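Glutathione S-transferase (Ceriporiopsis subvermispora, PDB 6J3E) probably transfers glutathione to electrophilic substrates, as a serine-type fungal member of the glutathione S-transferase family. Local coordinates at residues K39-V51 with L139-R151. Sequence-based numbering, arbitrary orientation.
Sequences KTIWVEYPDIASV and LNPRSEEFFRRTR. With EDO (1,2-ethanediol), chain G.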
ATOM      1  N   LYS A  39      28.848 -14.124   4.051  1.00 62.29           N
ATOM      2  CA  LYS A  39      30.002 -13.421   3.524  1.00 67.61           C
ATOM      3  C   LYS A  39      29.518 -12.399   2.501  1.00 67.35           C
ATOM      4  O   LYS A  39      28.646 -12.704   1.677  1.00 63.89           O
ATOM      5  CB  LYS A  39      30.969 -14.428   2.894  1.00 70.03           C
ATOM      6  CG  LYS A  39      32.161 -13.827   2.171  1.00 77.61           C
ATOM      7  CD  LYS A  39      32.967 -14.908   1.438  1.00 85.18           C
ATOM      8  CE  LYS A  39      32.067 -15.932   0.759  1.00 79.98           C
ATOM      9  NZ  LYS A  39      32.454 -16.137  -0.663  1.00 84.54           N
ATOM     10  N   THR A  40      30.069 -11.193   2.551  1.00 64.23           N
ATOM     11  CA  THR A  40      29.671 -10.158   1.609  1.00 65.41           C
ATOM     12  C   THR A  40      30.581 -10.162   0.388  1.00 63.89           C
ATOM     13  O   THR A  40      31.805 -10.208   0.519  1.00 68.06           O
ATOM     14  CB  THR A  40      29.681  -8.776   2.257  1.00 62.58           C
ATOM     15  OG1 THR A  40      28.677  -8.727   3.274  1.00 58.05           O
ATOM     16  CG2 THR A  40      29.366  -7.710   1.192  1.00 59.66           C
ATOM     17  N   ILE A  41      29.974 -10.098  -0.795  1.00 64.35           N
ATOM     18  CA  ILE A  41      30.681  -9.997  -2.066  1.00 65.79           C
ATOM     19  C   ILE A  41      30.301  -8.664  -2.716  1.00 65.57           C
ATOM     20  O   ILE A  41      29.134  -8.456  -3.076  1.00 62.35           O
ATOM     21  CB  ILE A  41      30.349 -11.173  -2.994  1.00 58.05           C
ATOM     22  CG1 ILE A  41      30.707 -12.495  -2.322  1.00 67.42           C
ATOM     23  CG2 ILE A  41      31.081 -11.003  -4.286  1.00 57.51           C
ATOM     24  CD1 ILE A  41      30.666 -13.695  -3.224  1.00 68.27           C
ATOM     25  N   TRP A  42      31.288  -7.781  -2.892  1.00 60.18           N
ATOM     26  CA  TRP A  42      31.055  -6.408  -3.337  1.00 60.23           C
ATOM     27  C   TRP A  42      31.054  -6.336  -4.859  1.00 61.29           C
ATOM     28  O   TRP A  42      32.036  -6.717  -5.504  1.00 61.34           O
ATOM     29  CB  TRP A  42      32.111  -5.476  -2.739  1.00 60.71           C
ATOM     30  CG  TRP A  42      32.028  -5.446  -1.217  1.00 64.46           C
ATOM     31  CD1 TRP A  42      32.838  -6.105  -0.326  1.00 62.61           C
ATOM     32  CD2 TRP A  42      31.038  -4.772  -0.428  1.00 60.26           C
ATOM     33  NE1 TRP A  42      32.428  -5.854   0.964  1.00 62.83           N
ATOM     34  CE2 TRP A  42      31.327  -5.039   0.926  1.00 61.60           C
ATOM     35  CE3 TRP A  42      29.946  -3.960  -0.737  1.00 59.81           C
ATOM     36  CZ2 TRP A  42      30.563  -4.521   1.962  1.00 62.72           C
ATOM     37  CZ3 TRP A  42      29.197  -3.434   0.294  1.00 57.07           C
ATOM     38  CH2 TRP A  42      29.506  -3.717   1.625  1.00 64.86           C
ATOM     39  N   VAL A  43      29.959  -5.830  -5.428  1.00 60.35           N
ATOM     40  CA  VAL A  43      29.758  -5.828  -6.873  1.00 57.43           C
ATOM     41  C   VAL A  43      29.435  -4.417  -7.343  1.00 58.37           C
ATOM     42  O   VAL A  43      28.520  -3.771  -6.820  1.00 58.85           O
ATOM     43  CB  VAL A  43      28.646  -6.810  -7.287  1.00 60.49           C
ATOM     44  CG1 VAL A  43      28.354  -6.684  -8.782  1.00 54.83           C
ATOM     45  CG2 VAL A  43      29.053  -8.244  -6.919  1.00 54.34           C
ATOM     46  N   GLU A  44      30.183  -3.939  -8.334  1.00 63.45           N
ATOM     47  CA  GLU A  44      29.915  -2.622  -8.886  1.00 55.07           C
ATOM     48  C   GLU A  44      28.649  -2.665  -9.728  1.00 57.40           C
ATOM     49  O   GLU A  44      28.300  -3.695 -10.316  1.00 56.14           O
ATOM     50  CB  GLU A  44      31.096  -2.134  -9.727  1.00 55.98           C
ATOM     51  CG  GLU A  44      32.392  -1.925  -8.953  1.00 56.21           C
ATOM     52  CD  GLU A  44      32.333  -0.768  -7.961  1.00 63.39           C
ATOM     53  OE1 GLU A  44      31.453   0.110  -8.099  1.00 59.55           O
ATOM     54  OE2 GLU A  44      33.173  -0.741  -7.031  1.00 68.19           O
ATOM     55  N   TYR A  45      27.959  -1.524  -9.775  1.00 55.00           N
ATOM     56  CA  TYR A  45      26.724  -1.390 -10.544  1.00 57.68           C
ATOM     57  C   TYR A  45      26.808  -1.983 -11.942  1.00 57.20           C
ATOM     58  O   TYR A  45      25.916  -2.767 -12.307  1.00 61.63           O
ATOM     59  CB  TYR A  45      26.316   0.091 -10.610  1.00 55.44           C
ATOM     60  CG  TYR A  45      25.138   0.427  -9.731  1.00 57.03           C
ATOM     61  CD1 TYR A  45      23.854  -0.003 -10.067  1.00 55.42           C
ATOM     62  CD2 TYR A  45      25.303   1.156  -8.558  1.00 51.78           C
ATOM     63  CE1 TYR A  45      22.764   0.296  -9.263  1.00 56.43           C
ATOM     64  CE2 TYR A  45      24.214   1.456  -7.738  1.00 56.04           C
ATOM     65  CZ  TYR A  45      22.948   1.030  -8.101  1.00 58.90           C
ATOM     66  OH  TYR A  45      21.860   1.318  -7.299  1.00 61.93           O
ATOM     67  N   PRO A  46      27.823  -1.684 -12.760  1.00 55.15           N
ATOM     68  CA  PRO A  46      27.799  -2.182 -14.144  1.00 58.90           C
ATOM     69  C   PRO A  46      28.061  -3.688 -14.269  1.00 59.57           C
ATOM     70  O   PRO A  46      27.779  -4.258 -15.334  1.00 53.77           O
ATOM     71  CB  PRO A  46      28.889  -1.350 -14.833  1.00 57.98           C
ATOM     72  CG  PRO A  46      29.816  -0.951 -13.726  1.00 58.64           C
ATOM     73  CD  PRO A  46      29.004  -0.837 -12.486  1.00 49.68           C
ATOM     74  N   ASP A  47      28.569  -4.343 -13.225  1.00 54.86           N
ATOM     75  CA  ASP A  47      28.797  -5.778 -13.234  1.00 56.33           C
ATOM     76  C   ASP A  47      27.622  -6.564 -12.690  1.00 57.21           C
ATOM     77  O   ASP A  47      27.680  -7.798 -12.679  1.00 62.17           O
ATOM     78  CB  ASP A  47      30.037  -6.151 -12.409  1.00 56.63           C
ATOM     79  CG  ASP A  47      31.233  -5.263 -12.699  1.00 60.56           C
ATOM     80  OD1 ASP A  47      31.400  -4.828 -13.858  1.00 54.84           O
ATOM     81  OD2 ASP A  47      32.003  -4.995 -11.749  1.00 64.71           O
ATOM     82  N   ILE A  48      26.566  -5.892 -12.232  1.00 56.48           N
ATOM     83  CA  ILE A  48      25.513  -6.594 -11.506  1.00 55.05           C
ATOM     84  C   ILE A  48      24.871  -7.647 -12.400  1.00 54.57           C
ATOM     85  O   ILE A  48      24.733  -8.816 -12.017  1.00 54.43           O
ATOM     86  CB  ILE A  48      24.478  -5.596 -10.961  1.00 53.68           C
ATOM     87  CG1 ILE A  48      25.067  -4.825  -9.782  1.00 61.48           C
ATOM     88  CG2 ILE A  48      23.230  -6.306 -10.522  1.00 49.42           C
ATOM     89  CD1 ILE A  48      24.165  -3.711  -9.259  1.00 51.50           C
ATOM     90  N   ALA A  49      24.485  -7.249 -13.609  1.00 53.98           N
ATOM     91  CA  ALA A  49      23.916  -8.194 -14.558  1.00 55.76           C
ATOM     92  C   ALA A  49      24.860  -9.373 -14.772  1.00 59.59           C
ATOM     93  O   ALA A  49      24.473 -10.544 -14.623  1.00 53.99           O
ATOM     94  CB  ALA A  49      23.622  -7.475 -15.874  1.00 43.41           C
ATOM     95  N   SER A  50      26.130  -9.066 -15.046  1.00 55.86           N
ATOM     96  CA  SER A  50      27.116 -10.095 -15.343  1.00 54.43           C
ATOM     97  C   SER A  50      27.271 -11.079 -14.192  1.00 58.24           C
ATOM     98  O   SER A  50      27.369 -12.290 -14.409  1.00 63.80           O
ATOM     99  CB  SER A  50      28.449  -9.433 -15.670  1.00 58.98           C
ATOM    100  OG  SER A  50      29.338 -10.380 -16.208  1.00 67.18           O
ATOM    101  N   VAL A  51      27.281 -10.587 -12.958  1.00 58.39           N
ATOM    102  CA  VAL A  51      27.424 -11.495 -11.828  1.00 54.73           C
ATOM    103  C   VAL A  51      26.157 -12.316 -11.640  1.00 56.92           C
ATOM    104  O   VAL A  51      26.208 -13.489 -11.248  1.00 59.49           O
ATOM    105  CB  VAL A  51      27.776 -10.702 -10.561  1.00 57.23           C
ATOM    106  CG1 VAL A  51      27.444 -11.529  -9.306  1.00 54.73           C
ATOM    107  CG2 VAL A  51      29.235 -10.280 -10.576  1.00 53.62           C
ATOM    108  N   LEU A 139      29.577   6.946  -5.103  1.00 55.60           N
ATOM    109  CA  LEU A 139      29.900   5.693  -5.775  1.00 58.99           C
ATOM    110  C   LEU A 139      31.346   5.682  -6.260  1.00 56.74           C
ATOM    111  O   LEU A 139      31.906   6.719  -6.628  1.00 54.24           O
ATOM    112  CB  LEU A 139      28.961   5.462  -6.960  1.00 56.16           C
ATOM    113  CG  LEU A 139      27.524   5.132  -6.566  1.00 56.09           C
ATOM    114  CD1 LEU A 139      26.622   5.064  -7.787  1.00 54.72           C
ATOM    115  CD2 LEU A 139      27.503   3.832  -5.767  1.00 51.75           C
ATOM    116  N   ASN A 140      31.951   4.490  -6.234  1.00 59.91           N
ATOM    117  CA  ASN A 140      33.222   4.264  -6.912  1.00 57.05           C
ATOM    118  C   ASN A 140      33.097   4.661  -8.380  1.00 55.26           C
ATOM    119  O   ASN A 140      32.028   4.528  -8.978  1.00 60.46           O
ATOM    120  CB  ASN A 140      33.646   2.796  -6.822  1.00 56.72           C
ATOM    121  CG  ASN A 140      34.075   2.398  -5.437  1.00 56.59           C
ATOM    122  OD1 ASN A 140      34.592   3.216  -4.681  1.00 62.40           O
ATOM    123  ND2 ASN A 140      33.858   1.131  -5.088  1.00 59.43           N
ATOM    124  N   PRO A 141      34.184   5.116  -8.986  1.00 57.52           N
ATOM    125  CA  PRO A 141      34.113   5.646 -10.365  1.00 54.78           C
ATOM    126  C   PRO A 141      33.432   4.744 -11.399  1.00 54.35           C
ATOM    127  O   PRO A 141      32.679   5.252 -12.240  1.00 57.02           O
ATOM    128  CB  PRO A 141      35.591   5.874 -10.699  1.00 56.90           C
ATOM    129  CG  PRO A 141      36.230   6.143  -9.362  1.00 56.37           C
ATOM    130  CD  PRO A 141      35.501   5.312  -8.358  1.00 52.23           C
ATOM    131  N   ARG A 142      33.665   3.427 -11.378  1.00 59.55           N
ATOM    132  CA  ARG A 142      33.018   2.565 -12.372  1.00 58.97           C
ATOM    133  C   ARG A 142      31.496   2.555 -12.196  1.00 58.81           C
ATOM    134  O   ARG A 142      30.746   2.639 -13.181  1.00 55.45           O
ATOM    135  CB  ARG A 142      33.585   1.142 -12.294  1.00 58.77           C
ATOM    136  CG  ARG A 142      35.085   0.993 -12.582  1.00 60.59           C
ATOM    137  CD  ARG A 142      35.437  -0.457 -12.952  1.00 61.25           C
ATOM    138  NE  ARG A 142      34.551  -0.946 -14.010  1.00 62.48           N
ATOM    139  CZ  ARG A 142      33.762  -2.008 -13.910  1.00 56.87           C
ATOM    140  NH1 ARG A 142      33.762  -2.750 -12.804  1.00 52.44           N
ATOM    141  NH2 ARG A 142      32.983  -2.332 -14.932  1.00 56.25           N
ATOM    142  N   SER A 143      31.022   2.449 -10.943  1.00 60.31           N
ATOM    143  CA  SER A 143      29.586   2.543 -10.665  1.00 58.96           C
ATOM    144  C   SER A 143      29.047   3.936 -10.952  1.00 58.26           C
ATOM    145  O   SER A 143      27.892   4.072 -11.372  1.00 57.61           O
ATOM    146  CB  SER A 143      29.288   2.179  -9.207  1.00 57.79           C
ATOM    147  OG  SER A 143      29.295   0.773  -8.977  1.00 56.16           O
ATOM    148  N   GLU A 144      29.858   4.978 -10.723  1.00 54.15           N
ATOM    149  CA  GLU A 144      29.393   6.345 -10.950  1.00 56.85           C
ATOM    150  C   GLU A 144      29.126   6.598 -12.428  1.00 57.04           C
ATOM    151  O   GLU A 144      28.108   7.198 -12.786  1.00 57.60           O
ATOM    152  CB  GLU A 144      30.408   7.353 -10.409  1.00 56.26           C
ATOM    153  CG  GLU A 144      29.895   8.788 -10.333  1.00 53.49           C
ATOM    154  CD  GLU A 144      29.886   9.505 -11.681  1.00 62.45           C
ATOM    155  OE1 GLU A 144      29.094  10.472 -11.824  1.00 61.36           O
ATOM    156  OE2 GLU A 144      30.670   9.109 -12.589  1.00 63.67           O
ATOM    157  N   GLU A 145      30.041   6.171 -13.304  1.00 57.97           N
ATOM    158  CA  GLU A 145      29.793   6.304 -14.738  1.00 60.66           C
ATOM    159  C   GLU A 145      28.480   5.630 -15.118  1.00 60.70           C
ATOM    160  O   GLU A 145      27.628   6.225 -15.796  1.00 57.06           O
ATOM    161  CB  GLU A 145      30.972   5.712 -15.529  1.00 60.24           C
ATOM    162  CG  GLU A 145      30.900   5.891 -17.063  1.00 53.92           C
ATOM    163  CD  GLU A 145      29.975   4.884 -17.768  1.00 62.53           C
ATOM    164  OE1 GLU A 145      29.290   5.291 -18.734  1.00 62.30           O
ATOM    165  OE2 GLU A 145      29.925   3.693 -17.373  1.00 64.51           O
ATOM    166  N   PHE A 146      28.282   4.395 -14.643  1.00 59.86           N
ATOM    167  CA  PHE A 146      27.074   3.643 -14.956  1.00 58.61           C
ATOM    168  C   PHE A 146      25.833   4.284 -14.332  1.00 56.88           C
ATOM    169  O   PHE A 146      24.789   4.415 -14.984  1.00 54.87           O
ATOM    170  CB  PHE A 146      27.242   2.205 -14.465  1.00 60.39           C
ATOM    171  CG  PHE A 146      26.066   1.316 -14.765  1.00 61.29           C
ATOM    172  CD1 PHE A 146      24.957   1.302 -13.931  1.00 57.46           C
ATOM    173  CD2 PHE A 146      26.082   0.470 -15.874  1.00 62.08           C
ATOM    174  CE1 PHE A 146      23.878   0.472 -14.200  1.00 62.15           C
ATOM    175  CE2 PHE A 146      25.005  -0.361 -16.152  1.00 58.97           C
ATOM    176  CZ  PHE A 146      23.901  -0.370 -15.303  1.00 59.17           C
ATOM    177  N   PHE A 147      25.914   4.649 -13.056  1.00 59.88           N
ATOM    178  CA  PHE A 147      24.737   5.155 -12.355  1.00 59.25           C
ATOM    179  C   PHE A 147      24.292   6.496 -12.926  1.00 58.45           C
ATOM    180  O   PHE A 147      23.105   6.706 -13.220  1.00 55.48           O
ATOM    181  CB  PHE A 147      25.045   5.284 -10.866  1.00 57.39           C
ATOM    182  CG  PHE A 147      23.843   5.525 -10.019  1.00 58.69           C
ATOM    183  CD1 PHE A 147      23.151   4.467  -9.474  1.00 52.48           C
ATOM    184  CD2 PHE A 147      23.403   6.826  -9.754  1.00 56.89           C
ATOM    185  CE1 PHE A 147      22.023   4.688  -8.685  1.00 54.42           C
ATOM    186  CE2 PHE A 147      22.288   7.046  -8.964  1.00 51.69           C
ATOM    187  CZ  PHE A 147      21.600   5.968  -8.429  1.00 49.56           C
ATOM    188  N   ARG A 148      25.237   7.417 -13.100  1.00 57.40           N
ATOM    189  CA  ARG A 148      24.883   8.730 -13.615  1.00 58.62           C
ATOM    190  C   ARG A 148      24.255   8.629 -15.005  1.00 61.87           C
ATOM    191  O   ARG A 148      23.217   9.255 -15.270  1.00 58.22           O
ATOM    192  CB  ARG A 148      26.122   9.622 -13.623  1.00 53.08           C
ATOM    193  CG  ARG A 148      25.852  10.982 -14.194  1.00 58.80           C
ATOM    194  CD  ARG A 148      27.112  11.807 -14.335  1.00 53.23           C
ATOM    195  NE  ARG A 148      27.596  12.340 -13.067  1.00 51.18           N
ATOM    196  CZ  ARG A 148      27.094  13.435 -12.493  1.00 55.37           C
ATOM    197  NH1 ARG A 148      26.080  14.098 -13.061  1.00 44.53           N
ATOM    198  NH2 ARG A 148      27.604  13.873 -11.348  1.00 50.64           N
ATOM    199  N   ARG A 149      24.843   7.808 -15.890  1.00 60.38           N
ATOM    200  CA  ARG A 149      24.386   7.737 -17.278  1.00 59.30           C
ATOM    201  C   ARG A 149      22.966   7.204 -17.362  1.00 58.13           C
ATOM    202  O   ARG A 149      22.103   7.796 -18.021  1.00 57.94           O
ATOM    203  CB  ARG A 149      25.323   6.847 -18.105  1.00 59.71           C
ATOM    204  CG  ARG A 149      24.994   6.829 -19.605  1.00 54.00           C
ATOM    205  CD  ARG A 149      25.211   5.464 -20.254  1.00 64.40           C
ATOM    206  NE  ARG A 149      26.325   4.729 -19.653  1.00 65.42           N
ATOM    207  CZ  ARG A 149      26.266   3.439 -19.328  1.00 64.15           C
ATOM    208  NH1 ARG A 149      25.139   2.767 -19.548  1.00 59.37           N
ATOM    209  NH2 ARG A 149      27.313   2.829 -18.765  1.00 64.18           N
ATOM    210  N   THR A 150      22.716   6.068 -16.703  1.00 55.61           N
ATOM    211  CA  THR A 150      21.404   5.436 -16.773  1.00 57.92           C
ATOM    212  C   THR A 150      20.340   6.270 -16.062  1.00 58.85           C
ATOM    213  O   THR A 150      19.227   6.430 -16.579  1.00 59.66           O
ATOM    214  CB  THR A 150      21.470   4.019 -16.184  1.00 59.20           C
ATOM    215  OG1 THR A 150      21.910   4.064 -14.820  1.00 58.82           O
ATOM    216  CG2 THR A 150      22.431   3.156 -16.970  1.00 57.67           C
ATOM    217  N   ARG A 151      20.661   6.812 -14.880  1.00 56.66           N
ATOM    218  CA  ARG A 151      19.665   7.565 -14.123  1.00 54.41           C
ATOM    219  C   ARG A 151      19.324   8.876 -14.811  1.00 57.58           C
ATOM    220  O   ARG A 151      18.149   9.258 -14.874  1.00 56.41           O
ATOM    221  CB  ARG A 151      20.150   7.809 -12.694  1.00 52.92           C
ATOM    222  CG  ARG A 151      19.753   6.679 -11.686  1.00 55.87           C
ATOM    223  CD  ARG A 151      20.263   5.287 -12.098  1.00 51.38           C
ATOM    224  NE  ARG A 151      19.825   4.230 -11.186  1.00 58.30           N
ATOM    225  CZ  ARG A 151      20.002   2.923 -11.383  1.00 53.39           C
ATOM    226  NH1 ARG A 151      20.602   2.483 -12.473  1.00 57.48           N
ATOM    227  NH2 ARG A 151      19.576   2.055 -10.488  1.00 57.80           N
TER
HETATM  228  C1  EDO G 305      19.021   2.579  -6.567  1.00 69.51           C
HETATM  229  O1  EDO G 305      19.579   1.448  -7.288  1.00 66.00           O
HETATM  230  C2  EDO G 305      18.286   2.149  -5.299  1.00 59.47           C
HETATM  231  O2  EDO G 305      17.686   3.324  -4.751  1.00 58.33           O
HETATM  232  O   HOH W   1      30.531   1.849  -6.163  1.00 56.26           O
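Two nitrogens of R142 grip the carboxylate of D47 end-on, NH1 to OD2 at 3.0 Å and NH2 to OD1 at 3.1 Å. The guanidinium and carboxylate planes are 19° apart, so the salt bridge is nearly flat. The arginine chain turns at chi3 (51°) to reach back, and P46 CG lies over one face of its guanidinium. An asparagine in place of D47 has no negative charge to set against R142, and the guanidinium would probably be held less firmly and freer to swing away.

Hydrogen bonds from neutral donors join E44 to N140 and S143, where helix 141-153 starts, and Y45 N to S143. N140 ND2 donates to the syn lone pair of E44 OE2 over 2.8 Å, and the bond lies near the amide plane. The other carboxylate oxygen, OE1, accepts from a water that also takes the backbone N-H of N140. S143 OG donates to E44 OE1 as well, though the modelled 2.4 Å is very short and its exact length doubtful. S143 OG in turn accepts from Y45 N at 2.8 Å. This hydroxyl appears to link both a side chain and the backbone of segment 39-51.

Aromatic packing continues along the helix. The edge of F147 meets the face of Y45 in a T-shaped pair, with F147 CD1 coming to 3.6 Å from Y45 CE2. F146, its CG anti to the backbone N (chi1 -179°), receives P46 CA over its face as a CH-pi contact, while P46 CB lies 3.5 Å from F146 CD2. R151 NH2 approaches Y45 CE1 at 3.8 Å.

The contact joins the loop between strand 38-42 and helix 48-55 of the thioredoxin-like domain to the helical domain. R151 binds glutathione in the complex of this protein; none is bound to this chain. The chemistry is consistent with a junction fixed by polar bonds at the helix start and by aromatic packing farther along, next to R151.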